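PDB 1O5Z: folylpolyglutamate synthase/dihydrofolate synthase from Thermotoga maritima, which probably catalyses the ATP-dependent joining of L-glutamate to dihydropteroate and to the growing glutamate tail of tetrahydrofolate, with magnesium as cofactor. Local coordinates for residues Y52-H56 / T165-L171; V70-L74 / L280-E284; V176-R180 / I190-A194; K197-I201 / V219-A224; I201-L207 / K226-Y232. One frame throughout, in Å; residues are numbered along the deposited sequence.

All five contacts lie in the alpha/beta middle domain, in or around its mostly parallel sheet. Contacts 1 and 2 are buried: the first is strand-to-loop, part polar and part apolar, while the second is hydrocarbon packing of two helices, and they meet where I55 touches V70, L74 and T282. Contact 4, also buried, is mainly apolar between its segments, with K197 reaching away to a sulfate; it shares I201 and helix 214-227 with contact 5, whose parallel backbone pairing lies at the sheet's edge, with charged side chains at the surface. Contact 3 is partly buried, apolar at its centre with an arginine outside. K202 bridges contacts 1 and 5, bonding to N166 and V168.

Contact 1: Y52-H56 / T165-L171; sequences YKTIH and TNVVFPL
The hydroxyl oxygen of T165 is gripped twice: H56 NE2 donates to T165 OG1 at 2.8 Å, and D163 is also hydrogen-bonded to this oxygen. The bond leaves the ring 16° off its plane. With CG anti to the backbone N (chi1 -160°), the imidazole of H56 swings across to the loop 165-171, where N166 OD1, hydrogen-bonded to K202, lies in plane at the ring edge, 3.5 Å from H56 CE1, and V168 CG2 sits over one face in a CH-pi contact, 4.1 Å from the ring centroid. Histidine suits the place, offering both a flat apolar face and a polar edge. A leucine here would probably leave T165 without its N-H donor and V168 without a ring to lie on. Two residues back along the strand, T54 presses its methyl into the loop: CG2 is 3.4 Å from both V168 CB and P170 CB, tighter than usual, while its OG1 is buried with no polar partner. The T54 carbonyl receives L171 N at 2.7 Å in a nearly straight bond (168°), and a water joins T54 N to F169 O. K53 CB rests against L171 CD1 at 3.8 Å. Strand 53-58 receives the loop that leads into its parallel neighbour, strand 173-175; strand 151-155 flanks it on the other edge, helix 132-146 packs on V168, and helix 271-286 on I55 and L171.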
# COMPACT_ATOMS: atom_id res chain seq x y z
N TYR A 52 10.08 -19.50 7.04
CA TYR A 52 8.63 -19.50 7.20
C TYR A 52 8.00 -19.50 5.81
O TYR A 52 8.62 -19.14 4.85
CB TYR A 52 8.14 -18.26 8.00
CG TYR A 52 8.96 -17.00 7.70
CD1 TYR A 52 8.75 -16.25 6.52
CD2 TYR A 52 9.98 -16.60 8.54
CE1 TYR A 52 9.56 -15.15 6.22
CE2 TYR A 52 10.76 -15.48 8.26
CZ TYR A 52 10.57 -14.80 7.10
OH TYR A 52 11.29 -13.71 6.84
N LYS A 53 6.74 -19.91 5.74
CA LYS A 53 5.95 -19.84 4.51
C LYS A 53 5.70 -18.39 4.16
O LYS A 53 5.71 -17.51 5.03
CB LYS A 53 4.60 -20.58 4.64
CG LYS A 53 4.67 -22.03 5.08
CD LYS A 53 5.58 -22.83 4.12
CE LYS A 53 5.69 -24.35 4.46
NZ LYS A 53 7.00 -24.94 3.96
N THR A 54 5.41 -18.16 2.89
CA THR A 54 5.43 -16.82 2.36
C THR A 54 4.32 -16.70 1.33
O THR A 54 3.93 -17.69 0.70
CB THR A 54 6.86 -16.62 1.84
OG1 THR A 54 7.53 -15.59 2.62
CG2 THR A 54 6.93 -16.21 0.48
N ILE A 55 3.73 -15.49 1.25
CA ILE A 55 2.77 -15.16 0.17
C ILE A 55 3.24 -13.87 -0.44
O ILE A 55 3.65 -12.97 0.26
CB ILE A 55 1.34 -15.04 0.70
CG1 ILE A 55 0.88 -16.39 1.20
CG2 ILE A 55 0.38 -14.53 -0.40
CD1 ILE A 55 -0.39 -16.29 2.05
N HIS A 56 3.23 -13.83 -1.76
CA HIS A 56 3.92 -12.78 -2.47
C HIS A 56 2.97 -12.04 -3.37
O HIS A 56 2.38 -12.66 -4.23
CB HIS A 56 5.07 -13.36 -3.30
CG HIS A 56 6.09 -12.34 -3.67
ND1 HIS A 56 7.04 -12.56 -4.65
CD2 HIS A 56 6.34 -11.10 -3.19
CE1 HIS A 56 7.81 -11.49 -4.75
NE2 HIS A 56 7.39 -10.58 -3.89
N THR A 165 11.95 -8.28 -2.48
CA THR A 165 11.10 -9.33 -1.94
C THR A 165 11.12 -10.62 -2.73
O THR A 165 10.60 -11.65 -2.27
CB THR A 165 9.59 -8.87 -1.87
OG1 THR A 165 9.13 -8.51 -3.18
CG2 THR A 165 9.37 -7.61 -1.02
N ASN A 166 11.62 -10.58 -3.96
CA ASN A 166 11.49 -11.72 -4.89
C ASN A 166 12.51 -12.85 -4.66
O ASN A 166 12.70 -13.73 -5.51
CB ASN A 166 11.60 -11.21 -6.34
CG ASN A 166 11.06 -12.19 -7.31
OD1 ASN A 166 10.04 -12.87 -7.02
ND2 ASN A 166 11.74 -12.34 -8.46
N VAL A 167 13.17 -12.82 -3.51
CA VAL A 167 14.03 -13.88 -3.06
C VAL A 167 13.24 -15.04 -2.48
O VAL A 167 13.80 -16.08 -2.15
CB VAL A 167 15.05 -13.33 -2.06
CG1 VAL A 167 15.95 -12.32 -2.75
CG2 VAL A 167 14.41 -12.71 -0.85
N VAL A 168 11.92 -14.85 -2.31
CA VAL A 168 11.09 -15.86 -1.66
C VAL A 168 10.66 -16.93 -2.65
O VAL A 168 10.71 -16.71 -3.86
CB VAL A 168 9.80 -15.27 -1.02
CG1 VAL A 168 10.15 -14.20 -0.02
CG2 VAL A 168 8.81 -14.72 -2.06
N PHE A 169 10.26 -18.08 -2.10
CA PHE A 169 9.46 -19.09 -2.79
C PHE A 169 8.12 -19.27 -2.04
O PHE A 169 8.05 -19.94 -1.01
CB PHE A 169 10.23 -20.39 -2.84
CG PHE A 169 10.11 -21.07 -4.11
CD1 PHE A 169 11.03 -20.80 -5.14
CD2 PHE A 169 9.07 -21.99 -4.32
CE1 PHE A 169 10.92 -21.43 -6.36
CE2 PHE A 169 8.94 -22.67 -5.55
CZ PHE A 169 9.86 -22.40 -6.58
N PRO A 170 7.08 -18.60 -2.51
CA PRO A 170 5.86 -18.48 -1.75
C PRO A 170 4.89 -19.64 -1.95
O PRO A 170 5.09 -20.49 -2.81
CB PRO A 170 5.25 -17.19 -2.30
CG PRO A 170 5.68 -17.13 -3.69
CD PRO A 170 7.01 -17.84 -3.78
N LEU A 171 3.83 -19.63 -1.17
CA LEU A 171 2.74 -20.56 -1.38
C LEU A 171 1.88 -20.14 -2.60
O LEU A 171 1.21 -20.96 -3.24
CB LEU A 171 1.87 -20.63 -0.11
CG LEU A 171 2.55 -21.12 1.16
CD1 LEU A 171 1.61 -20.91 2.34
CD2 LEU A 171 2.90 -22.58 1.00
O HOH W 1 6.24 -20.43 1.13

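Contact 2: V70-L74 / L280-E284; sequences VSNIL and LKTLE
L283 pushes its forked end against helix 63-77, and its two methyls divide the work. CD1 goes to I73, 3.5 Å from CD1 and 3.6 Å from CG2 of that isoleucine; CD2 reaches V70 CG1 at 3.8 Å and L74 CD2 at 3.9 Å. This split follows from the leucine's shape, CG anti to the carbonyl carbon (chi1 -76°) holding the fork out toward the other helix. V70 and L74 slide past L283 in opposite directions, whereas I73 meets it at a slant. I73 has CG1 anti to its carbonyl carbon and chi2 near 169°, which stretches CD1 far enough to touch L280 CD2 as well, at 3.6 Å and roughly at a right angle. The first bond of the L280 side chain points away from helix 63-77, and the length of the chain lets CD2 return. V70 CG2 meets T282 CG2 at 4.2 Å; the T282 hydroxyl is occupied by T174 and by the carbonyl of V278. No hydrogen bond crosses: between these two segments the contact rests on apolar packing, which branched aliphatic residues provide. The axes approach to 10.5 Å and cross at -57°. Helix 63-77 follows the P-loop of this nucleotide-binding fold; with helix 271-286 it forms part of a helical layer on the central sheet of the alpha/beta Mur ligase middle domain.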
# COMPACT_ATOMS: atom_id res chain seq x y z
N VAL A 70 -5.15 -10.24 2.87
CA VAL A 70 -4.58 -11.54 3.11
C VAL A 70 -4.03 -11.65 4.53
O VAL A 70 -4.32 -12.62 5.21
CB VAL A 70 -3.55 -11.91 2.03
CG1 VAL A 70 -2.83 -13.13 2.38
CG2 VAL A 70 -4.25 -12.15 0.72
N SER A 71 -3.25 -10.67 4.97
CA SER A 71 -2.69 -10.73 6.33
C SER A 71 -3.78 -10.73 7.32
O SER A 71 -3.71 -11.44 8.24
CB SER A 71 -1.79 -9.54 6.69
OG SER A 71 -0.86 -9.34 5.64
N ASN A 72 -4.72 -9.81 7.18
CA ASN A 72 -5.80 -9.67 8.13
C ASN A 72 -6.63 -10.92 8.29
O ASN A 72 -6.97 -11.28 9.42
CB ASN A 72 -6.65 -8.45 7.80
CG ASN A 72 -6.14 -7.24 8.54
OD1 ASN A 72 -6.09 -7.27 9.78
ND2 ASN A 72 -5.66 -6.24 7.83
N ILE A 73 -6.86 -11.64 7.20
CA ILE A 73 -7.63 -12.87 7.28
C ILE A 73 -6.86 -13.97 8.04
O ILE A 73 -7.42 -14.69 8.87
CB ILE A 73 -8.02 -13.34 5.88
CG1 ILE A 73 -9.05 -12.39 5.27
CG2 ILE A 73 -8.59 -14.79 5.93
CD1 ILE A 73 -9.28 -12.65 3.77
N LEU A 74 -5.57 -14.09 7.73
CA LEU A 74 -4.74 -15.08 8.38
C LEU A 74 -4.51 -14.76 9.83
O LEU A 74 -4.48 -15.66 10.66
CB LEU A 74 -3.40 -15.16 7.69
CG LEU A 74 -3.39 -15.71 6.26
CD1 LEU A 74 -2.04 -15.38 5.62
CD2 LEU A 74 -3.61 -17.21 6.24
N LEU A 280 -9.00 -13.56 -1.64
CA LEU A 280 -9.61 -14.82 -1.30
C LEU A 280 -9.11 -15.90 -2.23
O LEU A 280 -8.78 -17.00 -1.77
CB LEU A 280 -11.15 -14.73 -1.33
CG LEU A 280 -11.82 -13.71 -0.36
CD1 LEU A 280 -13.36 -13.86 -0.31
CD2 LEU A 280 -11.27 -13.85 1.00
N LYS A 281 -9.04 -15.61 -3.53
CA LYS A 281 -8.37 -16.56 -4.44
C LYS A 281 -6.92 -16.80 -4.03
O LYS A 281 -6.48 -17.92 -4.00
CB LYS A 281 -8.44 -16.12 -5.90
CG LYS A 281 -8.06 -17.21 -6.99
CD LYS A 281 -8.00 -18.72 -6.56
CE LYS A 281 -9.27 -19.42 -6.67
NZ LYS A 281 -9.24 -20.73 -5.91
N THR A 282 -6.19 -15.76 -3.68
CA THR A 282 -4.83 -15.95 -3.29
C THR A 282 -4.79 -16.99 -2.17
O THR A 282 -4.03 -17.94 -2.23
CB THR A 282 -4.27 -14.63 -2.86
OG1 THR A 282 -4.12 -13.77 -4.02
CG2 THR A 282 -2.84 -14.80 -2.25
N LEU A 283 -5.69 -16.83 -1.21
CA LEU A 283 -5.78 -17.69 -0.03
C LEU A 283 -6.27 -19.11 -0.36
O LEU A 283 -5.73 -20.10 0.17
CB LEU A 283 -6.69 -17.03 1.04
CG LEU A 283 -6.02 -15.86 1.82
CD1 LEU A 283 -6.96 -15.11 2.74
CD2 LEU A 283 -4.86 -16.35 2.60
N GLU A 284 -7.26 -19.22 -1.24
CA GLU A 284 -7.65 -20.55 -1.74
C GLU A 284 -6.49 -21.31 -2.40
O GLU A 284 -6.22 -22.47 -2.07
CB GLU A 284 -8.81 -20.43 -2.72
CG GLU A 284 -10.12 -19.93 -2.09
CD GLU A 284 -11.27 -19.86 -3.07
OE1 GLU A 284 -11.05 -19.81 -4.31
OE2 GLU A 284 -12.41 -19.88 -2.60

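Contact 3: V176-R180 / I190-A194; sequences VTVDR and IEQIA
In the beta-alpha-beta unit formed by strand 173-175, helix 190-197 and the parallel strand 207-209, the loop leaving the first strand folds back on the start of the helix; this belongs to the alpha/beta middle domain of Mur ligases, and the loop runs beside T60 and N61 of the P-loop. V178 packs the loop against the helix. With CG1 anti to the backbone N (chi1 179°), that methyl enters the helix surface, 3.6 Å from I193 CG2 and 3.9 Å from A194 CB. A small alanine lets the valine come close to the backbone, so CG1 also lies 3.6 Å from A194 N. I190 fills the next position: its CD1 lies 3.6 Å from R180 N, and I193 CD1 lies 4.0 Å from R180 CA. Beta-branched residues suit this seam, being broad near the backbone. The CB of D179 is directed away from the helix, and its OD2 takes a 2.7 Å bond from T177 OG1, while K213 forms a salt bridge with OD1 and N61 bonds to OD2. T177 OG1 meets the N61 backbone too, which ties the loop to the P-loop. At the exposed margin R180 crosses I190 at about a right angle, the arginine's aliphatic part running over the isoleucine; one guanidinium face lies over I190 CG1, which is 3.8 Å from NH1.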
# COMPACT_ATOMS: atom_id res chain seq x y z
N VAL A 176 -1.89 -8.43 -8.86
CA VAL A 176 -3.25 -7.94 -8.74
C VAL A 176 -3.69 -7.33 -10.07
O VAL A 176 -4.71 -7.74 -10.64
CB VAL A 176 -3.42 -6.92 -7.59
CG1 VAL A 176 -4.93 -6.53 -7.46
CG2 VAL A 176 -2.88 -7.44 -6.27
N THR A 177 -2.90 -6.36 -10.55
CA THR A 177 -3.05 -5.75 -11.87
C THR A 177 -1.73 -5.46 -12.56
O THR A 177 -0.68 -5.42 -11.94
CB THR A 177 -3.87 -4.40 -11.83
OG1 THR A 177 -3.17 -3.32 -11.13
CG2 THR A 177 -5.25 -4.61 -11.14
N VAL A 178 -1.84 -5.21 -13.86
CA VAL A 178 -0.78 -4.65 -14.65
C VAL A 178 -1.33 -3.44 -15.42
O VAL A 178 -2.08 -3.61 -16.38
CB VAL A 178 -0.23 -5.70 -15.64
CG1 VAL A 178 0.88 -5.08 -16.50
CG2 VAL A 178 0.19 -7.01 -14.88
N ASP A 179 -0.94 -2.24 -14.98
CA ASP A 179 -1.43 -0.98 -15.55
C ASP A 179 -0.27 -0.10 -16.01
O ASP A 179 0.79 -0.10 -15.39
CB ASP A 179 -2.30 -0.25 -14.52
CG ASP A 179 -3.51 -1.07 -14.08
OD1 ASP A 179 -4.23 -1.51 -15.03
OD2 ASP A 179 -3.82 -1.32 -12.84
N ARG A 180 -0.50 0.66 -17.08
CA ARG A 180 0.51 1.52 -17.74
C ARG A 180 0.78 2.72 -16.86
O ARG A 180 0.07 2.91 -15.88
CB ARG A 180 -0.00 2.01 -19.11
CG ARG A 180 0.89 1.75 -20.35
CD ARG A 180 0.04 1.53 -21.66
NE ARG A 180 0.80 1.03 -22.83
CZ ARG A 180 0.26 0.35 -23.87
NH1 ARG A 180 -1.05 0.05 -23.89
NH2 ARG A 180 1.02 -0.03 -24.92
N ILE A 190 2.61 -2.30 -21.89
CA ILE A 190 1.98 -3.24 -20.98
C ILE A 190 2.72 -4.57 -20.93
O ILE A 190 2.84 -5.17 -19.87
CB ILE A 190 0.51 -3.48 -21.38
CG1 ILE A 190 -0.34 -2.28 -20.96
CG2 ILE A 190 -0.07 -4.79 -20.75
CD1 ILE A 190 -0.35 -2.00 -19.44
N GLU A 191 3.20 -5.01 -22.07
CA GLU A 191 3.83 -6.29 -22.18
C GLU A 191 5.14 -6.29 -21.40
O GLU A 191 5.43 -7.25 -20.69
CB GLU A 191 3.99 -6.66 -23.65
CG GLU A 191 2.62 -6.85 -24.36
CD GLU A 191 2.11 -5.67 -25.22
OE1 GLU A 191 2.86 -4.67 -25.41
OE2 GLU A 191 0.96 -5.76 -25.75
N GLN A 192 5.88 -5.18 -21.46
CA GLN A 192 7.13 -5.04 -20.67
C GLN A 192 6.91 -4.99 -19.18
O GLN A 192 7.60 -5.65 -18.40
CB GLN A 192 7.86 -3.76 -21.06
CG GLN A 192 8.48 -3.82 -22.43
CD GLN A 192 9.16 -2.54 -22.79
OE1 GLN A 192 8.58 -1.75 -23.50
NE2 GLN A 192 10.38 -2.32 -22.29
N ILE A 193 5.94 -4.17 -18.79
CA ILE A 193 5.52 -4.08 -17.39
C ILE A 193 5.03 -5.45 -16.89
O ILE A 193 5.45 -5.93 -15.86
CB ILE A 193 4.39 -3.01 -17.27
CG1 ILE A 193 4.95 -1.61 -17.58
CG2 ILE A 193 3.75 -3.05 -15.83
CD1 ILE A 193 3.91 -0.59 -18.00
N ALA A 194 4.13 -6.04 -17.65
CA ALA A 194 3.65 -7.40 -17.40
C ALA A 194 4.79 -8.38 -17.23
O ALA A 194 4.72 -9.25 -16.38
CB ALA A 194 2.72 -7.88 -18.54

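Contact 4: K197-I201 / V219-A224. With SO4 (sulfate ion), chain B.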
# COMPACT_ATOMS: atom_id res chain seq x y z
N LYS A 197 6.64 -7.83 -13.80
CA LYS A 197 5.77 -8.35 -12.76
C LYS A 197 5.67 -9.88 -12.72
O LYS A 197 5.55 -10.46 -11.64
CB LYS A 197 4.35 -7.74 -12.91
CG LYS A 197 4.36 -6.29 -12.60
CD LYS A 197 3.09 -5.73 -12.10
CE LYS A 197 3.16 -4.18 -12.13
NZ LYS A 197 4.46 -3.57 -11.80
N SER A 198 5.69 -10.55 -13.86
CA SER A 198 5.63 -11.98 -13.82
C SER A 198 6.94 -12.64 -13.42
O SER A 198 6.97 -13.87 -13.37
CB SER A 198 5.03 -12.60 -15.10
OG SER A 198 5.18 -11.78 -16.19
N GLY A 199 7.99 -11.87 -13.09
CA GLY A 199 9.20 -12.40 -12.43
C GLY A 199 9.02 -12.96 -11.02
O GLY A 199 9.93 -13.63 -10.49
N ILE A 200 7.88 -12.65 -10.38
CA ILE A 200 7.48 -13.28 -9.10
C ILE A 200 6.74 -14.61 -9.26
O ILE A 200 6.37 -15.22 -8.26
CB ILE A 200 6.65 -12.30 -8.24
CG1 ILE A 200 5.19 -12.19 -8.70
CG2 ILE A 200 7.27 -10.87 -8.29
CD1 ILE A 200 4.29 -11.52 -7.61
N ILE A 201 6.48 -15.03 -10.49
CA ILE A 201 5.96 -16.38 -10.76
C ILE A 201 7.08 -17.40 -10.57
O ILE A 201 8.14 -17.27 -11.19
CB ILE A 201 5.36 -16.52 -12.17
CG1 ILE A 201 4.21 -15.54 -12.37
CG2 ILE A 201 4.87 -17.96 -12.38
CD1 ILE A 201 3.67 -15.43 -13.82
N VAL A 219 1.37 -12.63 -21.30
CA VAL A 219 2.70 -12.78 -20.72
C VAL A 219 2.65 -13.72 -19.51
O VAL A 219 3.42 -14.68 -19.43
CB VAL A 219 3.28 -11.40 -20.30
CG1 VAL A 219 4.69 -11.57 -19.69
CG2 VAL A 219 3.28 -10.43 -21.46
N MET A 220 1.75 -13.43 -18.59
CA MET A 220 1.62 -14.22 -17.37
C MET A 220 1.28 -15.66 -17.69
O MET A 220 1.79 -16.56 -17.04
CB MET A 220 0.56 -13.63 -16.44
CG MET A 220 0.86 -12.22 -15.98
SD MET A 220 -0.24 -11.53 -14.74
CE MET A 220 -1.57 -10.82 -15.70
N GLU A 221 0.42 -15.88 -18.68
CA GLU A 221 0.09 -17.22 -19.13
C GLU A 221 1.34 -17.95 -19.58
O GLU A 221 1.54 -19.11 -19.22
CB GLU A 221 -0.90 -17.18 -20.31
CG GLU A 221 -2.33 -16.88 -19.88
CD GLU A 221 -3.23 -16.42 -21.03
OE1 GLU A 221 -2.88 -16.62 -22.22
OE2 GLU A 221 -4.28 -15.83 -20.73
N ASP A 222 2.14 -17.28 -20.41
CA ASP A 222 3.35 -17.87 -20.94
C ASP A 222 4.33 -18.21 -19.82
O ASP A 222 4.88 -19.31 -19.80
CB ASP A 222 3.99 -16.96 -22.00
CG ASP A 222 3.12 -16.83 -23.25
OD1 ASP A 222 3.67 -16.67 -24.37
OD2 ASP A 222 1.87 -16.89 -23.23
N VAL A 223 4.53 -17.30 -18.88
CA VAL A 223 5.44 -17.58 -17.74
C VAL A 223 4.96 -18.71 -16.82
O VAL A 223 5.73 -19.64 -16.53
CB VAL A 223 5.74 -16.33 -16.93
CG1 VAL A 223 6.66 -16.67 -15.77
CG2 VAL A 223 6.38 -15.27 -17.84
N ALA A 224 3.70 -18.65 -16.40
CA ALA A 224 3.09 -19.70 -15.58
C ALA A 224 3.09 -21.06 -16.27
O ALA A 224 3.42 -22.07 -15.66
CB ALA A 224 1.65 -19.32 -15.21
S SO4 B . 4.79 -1.33 -9.43
O1 SO4 B . 5.18 -0.77 -8.13
O2 SO4 B . 3.76 -0.49 -10.03
O3 SO4 B . 4.30 -2.69 -9.17
O4 SO4 B . 5.93 -1.45 -10.33
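Apolar packing comes first: I201 and V223 meet at a slant, I201 CD1 standing 3.8 Å from V223 CG1, and the same isoleucine sends CG2 to A224 CA at 4.1 Å. With CG1 anti to its carbonyl carbon (chi1 -60°), I201 spreads both branches over the helix, where the small A224 lets CG2 approach the backbone. S198 adds mixed contacts: its OG lies 3.5 Å from V219 CG1, and its carbonyl oxygen 3.7 Å from V223 CG1. The hydroxyl itself is spent on the preceding turn, bonded to the carbonyl of A194 and weakly to that of W195, so a serine can face valines. Charge is found on K197, whose chain leads away from helix 214-227: NZ donates to sulfate O3 at 2.8 Å and weakly to O4 at 3.0 Å. G159 N also bonds to this ion, which probably came from the crystallisation liquor. Through I201 and S198 the turn after helix 190-197 packs on helix 214-227, whose M220 reaches toward strands 173-175, 207-209 and 231-233. That turn leads to strand 207-209, which helix 214-227 links to the parallel strand 231-233, so the contact joins successive beta-alpha-beta units of the alpha/beta middle domain.

Contact 5: I201-L207 / K226-Y232; sequences IKERVPL and KKSSRMY
S228 CB lies over one face of the R204 guanidinium, 3.5 Å above its plane and offset toward the rim. The Y232 ring is met at its edge by P206 CB and by L207 O, the latter 3.5 Å from CD1. The R230 guanidinium lies over one face of this ring, with CE2 under its centre; K281 comes to the opposite face in a cation-pi contact, so an electron-rich ring suits this charged rim. Behind these groups, the carbonyl of K227 takes R204 N at 2.7 Å. E203 lays its carboxylate near that oxygen without bonding to it; a water that donates to E203 OE2 and K226 O, and also meets S228 OG, holds the carboxylate at the helix end. K227, bent at chi2 (-90°), folds over I201, CG 4.1 Å from I201 CG2, with NZ 5.7 Å from E203 OE1, too far for a salt bridge. An alanine in its place would probably uncover part of I201 and take away the positive charge near E203. Helix 214-227 ends in a Schellman motif with S228 at positive phi, and the facing chain makes a type II turn from K202 to V205; R204 takes its left-handed position. Beyond them strands 207-209 and 231-233, the last two of the domain's central sheet, pair in parallel: L207 N donates to R230 O at 2.8 Å, and L207 O receives Y232 N at 2.7 Å. L207 and M231 lie side by side, CD2 against CG of the extended methionine, and both rest on M220. S229 OG lies 2.8 Å from both V205 O and K202 O, and a water joins R204 O to R230 N.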
# COMPACT_ATOMS: atom_id res chain seq x y z
N ILE A 201 6.48 -15.03 -10.49
CA ILE A 201 5.96 -16.38 -10.76
C ILE A 201 7.08 -17.40 -10.57
O ILE A 201 8.14 -17.27 -11.19
CB ILE A 201 5.36 -16.52 -12.17
CG1 ILE A 201 4.21 -15.54 -12.37
CG2 ILE A 201 4.87 -17.96 -12.38
CD1 ILE A 201 3.67 -15.43 -13.82
N LYS A 202 6.81 -18.41 -9.74
CA LYS A 202 7.80 -19.37 -9.28
C LYS A 202 7.35 -20.78 -9.63
O LYS A 202 6.14 -21.05 -9.76
CB LYS A 202 7.99 -19.22 -7.78
CG LYS A 202 8.59 -17.87 -7.35
CD LYS A 202 10.02 -17.65 -7.89
CE LYS A 202 10.46 -16.21 -7.77
NZ LYS A 202 10.18 -15.61 -6.42
N GLU A 203 8.32 -21.67 -9.80
CA GLU A 203 8.07 -23.02 -10.30
C GLU A 203 7.02 -23.76 -9.49
O GLU A 203 7.16 -23.93 -8.30
CB GLU A 203 9.38 -23.82 -10.29
CG GLU A 203 9.27 -25.21 -10.90
CD GLU A 203 9.18 -25.22 -12.41
OE1 GLU A 203 9.46 -24.17 -13.03
OE2 GLU A 203 8.83 -26.30 -12.96
N ARG A 204 5.96 -24.18 -10.16
CA ARG A 204 4.90 -24.93 -9.51
C ARG A 204 4.08 -24.12 -8.52
O ARG A 204 3.11 -24.62 -8.01
CB ARG A 204 5.45 -26.16 -8.80
CG ARG A 204 6.09 -27.11 -9.74
CD ARG A 204 5.13 -28.12 -10.24
NE ARG A 204 5.65 -28.82 -11.40
CZ ARG A 204 4.98 -29.74 -12.07
NH1 ARG A 204 3.77 -30.10 -11.66
NH2 ARG A 204 5.52 -30.31 -13.14
N VAL A 205 4.43 -22.87 -8.29
CA VAL A 205 3.71 -22.05 -7.34
C VAL A 205 2.59 -21.43 -8.10
O VAL A 205 2.80 -20.85 -9.14
CB VAL A 205 4.60 -20.91 -6.76
CG1 VAL A 205 3.80 -19.91 -5.95
CG2 VAL A 205 5.72 -21.49 -5.91
N PRO A 206 1.37 -21.54 -7.61
CA PRO A 206 0.25 -20.92 -8.33
C PRO A 206 0.41 -19.42 -8.48
O PRO A 206 1.17 -18.77 -7.74
CB PRO A 206 -0.96 -21.25 -7.46
CG PRO A 206 -0.37 -21.56 -6.09
CD PRO A 206 0.93 -22.24 -6.38
N LEU A 207 -0.31 -18.88 -9.46
CA LEU A 207 -0.40 -17.45 -9.70
C LEU A 207 -1.88 -17.05 -9.67
O LEU A 207 -2.73 -17.71 -10.33
CB LEU A 207 0.16 -17.09 -11.08
CG LEU A 207 -0.30 -15.74 -11.67
CD1 LEU A 207 0.26 -14.56 -10.81
CD2 LEU A 207 0.11 -15.63 -13.13
N LYS A 226 5.14 -22.05 -18.49
CA LYS A 226 6.55 -22.44 -18.44
C LYS A 226 6.96 -22.93 -17.07
O LYS A 226 7.65 -23.92 -16.97
CB LYS A 226 7.46 -21.26 -18.78
CG LYS A 226 8.05 -21.28 -20.17
CD LYS A 226 8.86 -19.97 -20.42
CE LYS A 226 10.12 -20.21 -21.29
NZ LYS A 226 9.85 -20.43 -22.74
N LYS A 227 6.56 -22.19 -16.03
CA LYS A 227 6.87 -22.56 -14.62
C LYS A 227 5.99 -23.69 -14.03
O LYS A 227 6.14 -24.08 -12.86
CB LYS A 227 6.78 -21.31 -13.73
CG LYS A 227 7.73 -20.22 -14.15
CD LYS A 227 9.08 -20.30 -13.49
CE LYS A 227 10.17 -19.84 -14.45
NZ LYS A 227 11.10 -18.80 -13.88
N SER A 228 5.07 -24.22 -14.85
CA SER A 228 4.10 -25.22 -14.42
C SER A 228 3.30 -24.74 -13.19
O SER A 228 3.00 -25.50 -12.26
CB SER A 228 4.80 -26.56 -14.17
OG SER A 228 5.73 -26.83 -15.20
N SER A 229 2.96 -23.45 -13.23
CA SER A 229 2.19 -22.77 -12.20
C SER A 229 0.74 -22.71 -12.61
O SER A 229 0.41 -22.22 -13.70
CB SER A 229 2.67 -21.34 -12.05
OG SER A 229 4.02 -21.32 -11.64
N ARG A 230 -0.13 -23.17 -11.74
CA ARG A 230 -1.54 -23.00 -11.97
C ARG A 230 -1.91 -21.53 -11.80
O ARG A 230 -1.62 -20.92 -10.79
CB ARG A 230 -2.32 -23.88 -11.01
CG ARG A 230 -3.78 -23.94 -11.34
CD ARG A 230 -4.53 -25.07 -10.63
NE ARG A 230 -5.95 -25.24 -10.95
CZ ARG A 230 -6.76 -24.46 -11.73
NH1 ARG A 230 -6.37 -23.33 -12.38
NH2 ARG A 230 -8.04 -24.84 -11.85
N MET A 231 -2.58 -20.99 -12.81
CA MET A 231 -2.96 -19.59 -12.89
C MET A 231 -4.46 -19.38 -12.69
O MET A 231 -5.30 -20.05 -13.32
CB MET A 231 -2.59 -19.07 -14.27
CG MET A 231 -2.83 -17.59 -14.49
SD MET A 231 -2.06 -17.12 -16.05
CE MET A 231 -2.47 -15.37 -16.11
N TYR A 232 -4.82 -18.42 -11.84
CA TYR A 232 -6.22 -18.11 -11.65
C TYR A 232 -6.45 -16.67 -11.97
O TYR A 232 -5.70 -15.79 -11.51
CB TYR A 232 -6.64 -18.33 -10.22
CG TYR A 232 -6.37 -19.68 -9.65
CD1 TYR A 232 -5.11 -19.96 -9.11
CD2 TYR A 232 -7.37 -20.67 -9.61
CE1 TYR A 232 -4.84 -21.20 -8.54
CE2 TYR A 232 -7.13 -21.91 -9.04
CZ TYR A 232 -5.85 -22.17 -8.49
OH TYR A 232 -5.56 -23.39 -7.90
O HOH W 2 8.15 -25.74 -15.28
O HOH W 3 0.41 -24.18 -9.42